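Local structure of alpha-rhamnosidase (Dictyoglomus thermophilum, 6I60) at residues Glu675-Ser680 against Leu742-Glu747; Lys671-Lys676 against Leu732-Lys737. The protein probably hydrolyses terminal non-reducing alpha-L-rhamnose residues in alpha-L-rhamnosides, including natural flavonoid glycosides. All coordinates share one frame; numbering follows the deposited sequence.

Contacts 1 and 2 lie side by side, their centres 9 Å apart, far from the centre of the chain and inside the six-hairpin glycosidase domain. Along the chain, helix 651-672 runs into the small hairpin of strands 673-674 and 677-678, which supplies 671-676 and then 675-680, the two sharing E675 and K676. After a region of which 681-716 is not modelled, probably because it is disordered, come helix 722-729, loop 732-737 and helix 738-750, the last of which carries 742-747. Loop and helix thus meet consecutive parts of one hairpin: contact 2 its first strand and turn, contact 1 its turn and second strand. Y678 joins them, packing on F672, L673 and V733.

Contact 1 of 2, residues Glu675-Ser680 against Leu742-Glu747; sequences EKAYAS and LKTLLE
A677 and T744 mark the closest backbone approach, their CA atoms 6.6 Å apart, where the short strand 677-678 meets a turn of helix 738-750 that is continuous through 742-747. The interface is small, burying 84 Å² in all, and T744 supplies the whole of the helix's share. Its methyl and hydroxyl branches have separate targets. CG2 is anti to the backbone N and lies 3.8 Å from CB of A677, a methyl-to-methyl contact. OG1, set beside the backbone N with chi1 at -46°, is 3.2 Å from the carbonyl O of K676. That carbonyl is not its only possible partner: OG1 also lies within hydrogen-bonding reach of D740 O, one turn back in the helix. Here the outgoing strand of a β-hairpin rests on the flank of an α-helix in the helical glycosidase domain. The side chain of K676 lies at the margin of the contact. N724 of helix 722-729 touches both A677 and T744, and T719 also lies against A677, which is buried.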
loop_
_atom_site.group_PDB
_atom_site.type_symbol
_atom_site.label_atom_id
_atom_site.label_comp_id
_atom_site.label_asym_id
_atom_site.label_seq_id
_atom_site.Cartn_x
_atom_site.Cartn_y
_atom_site.Cartn_z
ATOM N N GLU A 675 9.232 -8.395 39.728
ATOM C CA GLU A 675 10.260 -7.747 40.539
ATOM C C GLU A 675 11.165 -6.821 39.735
ATOM O O GLU A 675 11.192 -5.611 39.980
ATOM C CB GLU A 675 11.108 -8.798 41.261
ATOM C CG GLU A 675 12.217 -8.210 42.119
ATOM C CD GLU A 675 12.688 -9.162 43.201
ATOM O OE1 GLU A 675 13.789 -8.941 43.751
ATOM O OE2 GLU A 675 11.959 -10.131 43.501
ATOM N N LYS A 676 11.926 -7.373 38.787
ATOM C CA LYS A 676 12.884 -6.590 38.023
ATOM C C LYS A 676 12.689 -6.657 36.514
ATOM O O LYS A 676 13.348 -5.898 35.795
ATOM C CB LYS A 676 14.320 -7.027 38.358
ATOM C CG LYS A 676 15.016 -6.133 39.374
ATOM C CD LYS A 676 16.369 -6.697 39.776
ATOM C CE LYS A 676 17.250 -5.626 40.401
ATOM N NZ LYS A 676 18.694 -5.861 40.118
ATOM N N ALA A 677 11.816 -7.525 36.014
ATOM C CA ALA A 677 11.580 -7.638 34.582
ATOM C C ALA A 677 10.236 -8.319 34.366
ATOM O O ALA A 677 9.520 -8.640 35.319
ATOM C CB ALA A 677 12.714 -8.401 33.891
ATOM N N TYR A 678 9.896 -8.534 33.098
ATOM C CA TYR A 678 8.674 -9.223 32.713
ATOM C C TYR A 678 9.000 -10.650 32.291
ATOM O O TYR A 678 10.036 -10.902 31.667
ATOM C CB TYR A 678 7.964 -8.489 31.572
ATOM C CG TYR A 678 7.300 -7.192 31.985
ATOM C CD1 TYR A 678 8.054 -6.055 32.247
ATOM C CD2 TYR A 678 5.919 -7.104 32.108
ATOM C CE1 TYR A 678 7.454 -4.867 32.626
ATOM C CE2 TYR A 678 5.308 -5.920 32.486
ATOM C CZ TYR A 678 6.080 -4.805 32.743
ATOM O OH TYR A 678 5.480 -3.625 33.119
ATOM N N ALA A 679 8.114 -11.582 32.633
ATOM C CA ALA A 679 8.323 -12.990 32.320
ATOM C C ALA A 679 6.982 -13.710 32.382
ATOM O O ALA A 679 5.955 -13.126 32.740
ATOM C CB ALA A 679 9.338 -13.623 33.275
ATOM N N SER A 680 7.003 -14.993 32.030
ATOM C CA SER A 680 5.823 -15.846 32.127
ATOM C C SER A 680 6.215 -17.320 32.069
ATOM O O SER A 680 6.564 -17.921 33.085
ATOM C CB SER A 680 4.826 -15.526 31.013
ATOM O OG SER A 680 3.628 -16.265 31.183
ATOM N N LEU A 742 13.918 -1.311 32.161
ATOM C CA LEU A 742 14.670 -0.825 31.010
ATOM C C LEU A 742 16.113 -1.310 31.042
ATOM O O LEU A 742 16.698 -1.586 29.986
ATOM C CB LEU A 742 14.616 0.703 30.960
ATOM C CG LEU A 742 15.623 1.430 30.071
ATOM C CD1 LEU A 742 15.103 1.526 28.645
ATOM C CD2 LEU A 742 15.928 2.810 30.631
ATOM N N LYS A 743 16.700 -1.433 32.237
ATOM C CA LYS A 743 18.075 -1.913 32.339
ATOM C C LYS A 743 18.182 -3.375 31.929
ATOM O O LYS A 743 19.161 -3.774 31.287
ATOM C CB LYS A 743 18.602 -1.712 33.760
ATOM C CG LYS A 743 20.113 -1.881 33.891
ATOM C CD LYS A 743 20.852 -1.193 32.749
ATOM C CE LYS A 743 22.360 -1.360 32.870
ATOM N NZ LYS A 743 23.055 -1.144 31.567
ATOM N N THR A 744 17.190 -4.191 32.297
ATOM C CA THR A 744 17.180 -5.584 31.859
ATOM C C THR A 744 17.155 -5.675 30.339
ATOM O O THR A 744 17.782 -6.563 29.749
ATOM C CB THR A 744 15.980 -6.318 32.462
ATOM O OG1 THR A 744 15.881 -6.009 33.857
ATOM C CG2 THR A 744 16.130 -7.824 32.293
ATOM N N LEU A 745 16.444 -4.753 29.686
ATOM C CA LEU A 745 16.419 -4.735 28.229
ATOM C C LEU A 745 17.779 -4.343 27.659
ATOM O O LEU A 745 18.258 -4.962 26.701
ATOM C CB LEU A 745 15.332 -3.777 27.742
ATOM C CG LEU A 745 15.315 -3.471 26.245
ATOM C CD1 LEU A 745 15.093 -4.746 25.448
ATOM C CD2 LEU A 745 14.253 -2.439 25.925
ATOM N N LEU A 746 18.416 -3.323 28.240
ATOM C CA LEU A 746 19.714 -2.875 27.746
ATOM C C LEU A 746 20.785 -3.941 27.944
ATOM O O LEU A 746 21.612 -4.169 27.054
ATOM C CB LEU A 746 20.119 -1.575 28.440
ATOM C CG LEU A 746 19.323 -0.321 28.069
ATOM C CD1 LEU A 746 19.593 0.806 29.057
ATOM C CD2 LEU A 746 19.642 0.115 26.645
ATOM N N GLU A 747 20.785 -4.605 29.102
ATOM C CA GLU A 747 21.785 -5.639 29.353
ATOM C C GLU A 747 21.573 -6.853 28.457
ATOM O O GLU A 747 22.546 -7.490 28.041
ATOM C CB GLU A 747 21.763 -6.043 30.826
ATOM C CG GLU A 747 22.118 -4.908 31.774
ATOM C CD GLU A 747 22.182 -5.351 33.221
ATOM O OE1 GLU A 747 23.105 -4.906 33.939
ATOM O OE2 GLU A 747 21.312 -6.143 33.641
#

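Contact 2 of 2, residues Lys671-Lys676 against Leu732-Lys737; sequences KFLKEK and LVPEDK
L673 reaches P734 through one methyl, CD2 of the leucine lying 3.7 Å from CG of the proline ring and equally near its CD. With CG anti to the backbone N (chi1 -173°), the leucine side chain extends toward the loop, and the same CD2 approaches CG of K737 more loosely, at 4.4 Å. K737 makes the polar part of the contact. Its chain, bent at chi2 and again at chi4, runs alongside the carbonyl O of E675; CD and CE both pass close to this oxygen, and NZ reaches it at 3.3 Å in a weak hydrogen bond. With an alanine here the E675 carbonyl would probably lose this weak donor, and the side of L673 that the aliphatic chain helps to cover would be left less shielded. One shell out, K737 N bonds to P734 O at 2.8 Å, turning the loop back so that K737 stands at the N-cap position of helix 738-750. Y678 backs both L673 and P734, while L732 O receives a hydrogen bond from ND2 of N669, tying the loop to helix 651-672. On the other segment, phi and psi of E675 (61°, -64°) fit a classic gamma turn, though the closing bond from K676 N to K674 O is doubtfully short. This is a β-hairpin after one helix packed on a helix-connecting loop, at the surface of the six-hairpin glycosidase domain, whose core in this family is an (α/α)6 barrel.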
loop_
_atom_site.group_PDB
_atom_site.type_symbol
_atom_site.label_atom_id
_atom_site.label_comp_id
_atom_site.label_asym_id
_atom_site.label_seq_id
_atom_site.Cartn_x
_atom_site.Cartn_y
_atom_site.Cartn_z
ATOM N N LYS A 671 0.204 -10.226 36.209
ATOM C CA LYS A 671 0.549 -11.536 35.674
ATOM C C LYS A 671 1.954 -11.610 35.093
ATOM O O LYS A 671 2.503 -12.713 34.988
ATOM C CB LYS A 671 -0.459 -11.948 34.591
ATOM C CG LYS A 671 -0.496 -13.446 34.300
ATOM C CD LYS A 671 -1.818 -13.864 33.669
ATOM C CE LYS A 671 -2.536 -14.917 34.508
ATOM N NZ LYS A 671 -3.872 -15.280 33.946
ATOM N N PHE A 672 2.553 -10.480 34.720
ATOM C CA PHE A 672 3.814 -10.495 33.989
ATOM C C PHE A 672 4.950 -9.747 34.671
ATOM O O PHE A 672 6.110 -10.112 34.464
ATOM C CB PHE A 672 3.615 -9.917 32.580
ATOM C CG PHE A 672 2.642 -10.696 31.739
ATOM C CD1 PHE A 672 2.681 -12.081 31.714
ATOM C CD2 PHE A 672 1.688 -10.044 30.977
ATOM C CE1 PHE A 672 1.787 -12.799 30.943
ATOM C CE2 PHE A 672 0.792 -10.758 30.203
ATOM C CZ PHE A 672 0.841 -12.135 30.186
ATOM N N LEU A 673 4.664 -8.721 35.467
ATOM C CA LEU A 673 5.728 -7.984 36.139
ATOM C C LEU A 673 6.319 -8.834 37.258
ATOM O O LEU A 673 5.607 -9.238 38.184
ATOM C CB LEU A 673 5.194 -6.663 36.689
ATOM C CG LEU A 673 6.239 -5.712 37.274
ATOM C CD1 LEU A 673 7.166 -5.195 36.185
ATOM C CD2 LEU A 673 5.562 -4.563 37.999
ATOM N N LYS A 674 7.629 -9.106 37.175
ATOM C CA LYS A 674 8.330 -9.980 38.121
ATOM C C LYS A 674 9.512 -9.213 38.712
ATOM O O LYS A 674 10.648 -9.355 38.252
ATOM C CB LYS A 674 8.782 -11.276 37.441
ATOM C CG LYS A 674 7.652 -12.114 36.868
ATOM C CD LYS A 674 6.661 -12.517 37.942
ATOM C CE LYS A 674 5.365 -13.025 37.330
ATOM N NZ LYS A 674 4.189 -12.734 38.198
ATOM N N GLU A 675 9.232 -8.395 39.728
ATOM C CA GLU A 675 10.260 -7.747 40.539
ATOM C C GLU A 675 11.165 -6.821 39.735
ATOM O O GLU A 675 11.192 -5.611 39.980
ATOM C CB GLU A 675 11.108 -8.798 41.261
ATOM C CG GLU A 675 12.217 -8.210 42.119
ATOM C CD GLU A 675 12.688 -9.162 43.201
ATOM O OE1 GLU A 675 13.789 -8.941 43.751
ATOM O OE2 GLU A 675 11.959 -10.131 43.501
ATOM N N LYS A 676 11.926 -7.373 38.787
ATOM C CA LYS A 676 12.884 -6.590 38.023
ATOM C C LYS A 676 12.689 -6.657 36.514
ATOM O O LYS A 676 13.348 -5.898 35.795
ATOM C CB LYS A 676 14.320 -7.027 38.358
ATOM C CG LYS A 676 15.016 -6.133 39.374
ATOM C CD LYS A 676 16.369 -6.697 39.776
ATOM C CE LYS A 676 17.250 -5.626 40.401
ATOM N NZ LYS A 676 18.694 -5.861 40.118
ATOM N N LEU A 732 3.308 0.530 30.246
ATOM C CA LEU A 732 2.591 -0.238 31.252
ATOM C C LEU A 732 3.429 -0.504 32.495
ATOM O O LEU A 732 2.901 -1.038 33.476
ATOM C CB LEU A 732 2.123 -1.573 30.664
ATOM C CG LEU A 732 1.431 -1.504 29.304
ATOM C CD1 LEU A 732 1.365 -2.880 28.658
ATOM C CD2 LEU A 732 0.045 -0.917 29.469
ATOM N N VAL A 733 4.706 -0.150 32.473
ATOM C CA VAL A 733 5.594 -0.413 33.608
ATOM C C VAL A 733 5.292 0.594 34.712
ATOM O O VAL A 733 5.179 1.798 34.428
ATOM C CB VAL A 733 7.055 -0.331 33.175
ATOM C CG1 VAL A 733 7.955 -0.972 34.221
ATOM C CG2 VAL A 733 7.249 -0.990 31.814
ATOM N N PRO A 734 5.136 0.153 35.961
ATOM C CA PRO A 734 4.988 1.109 37.062
ATOM C C PRO A 734 6.204 2.017 37.163
ATOM O O PRO A 734 7.334 1.616 36.873
ATOM C CB PRO A 734 4.852 0.211 38.298
ATOM C CG PRO A 734 4.348 -1.091 37.762
ATOM C CD PRO A 734 4.976 -1.241 36.409
ATOM N N GLU A 735 5.956 3.258 37.586
ATOM C CA GLU A 735 7.011 4.268 37.630
ATOM C C GLU A 735 8.158 3.857 38.545
ATOM O O GLU A 735 9.304 4.267 38.322
ATOM C CB GLU A 735 6.425 5.607 38.080
ATOM C CG GLU A 735 5.443 5.499 39.246
ATOM C CD GLU A 735 4.011 5.225 38.801
ATOM O OE1 GLU A 735 3.818 4.488 37.810
ATOM O OE2 GLU A 735 3.077 5.745 39.450
ATOM N N ASP A 736 7.879 3.056 39.571
ATOM C CA ASP A 736 8.913 2.575 40.477
ATOM C C ASP A 736 9.707 1.407 39.909
ATOM O O ASP A 736 10.569 0.865 40.611
ATOM C CB ASP A 736 8.291 2.169 41.818
ATOM C CG ASP A 736 7.115 1.218 41.654
ATOM O OD1 ASP A 736 7.303 -0.004 41.844
ATOM O OD2 ASP A 736 6.002 1.691 41.340
ATOM N N LYS A 737 9.444 1.006 38.663
ATOM C CA LYS A 737 10.101 -0.148 38.069
ATOM C C LYS A 737 10.647 0.106 36.671
ATOM O O LYS A 737 11.272 -0.795 36.102
ATOM C CB LYS A 737 9.136 -1.344 38.016
ATOM C CG LYS A 737 8.645 -1.816 39.376
ATOM C CD LYS A 737 9.479 -2.979 39.888
ATOM C CE LYS A 737 9.235 -3.234 41.367
ATOM N NZ LYS A 737 8.558 -4.539 41.600
#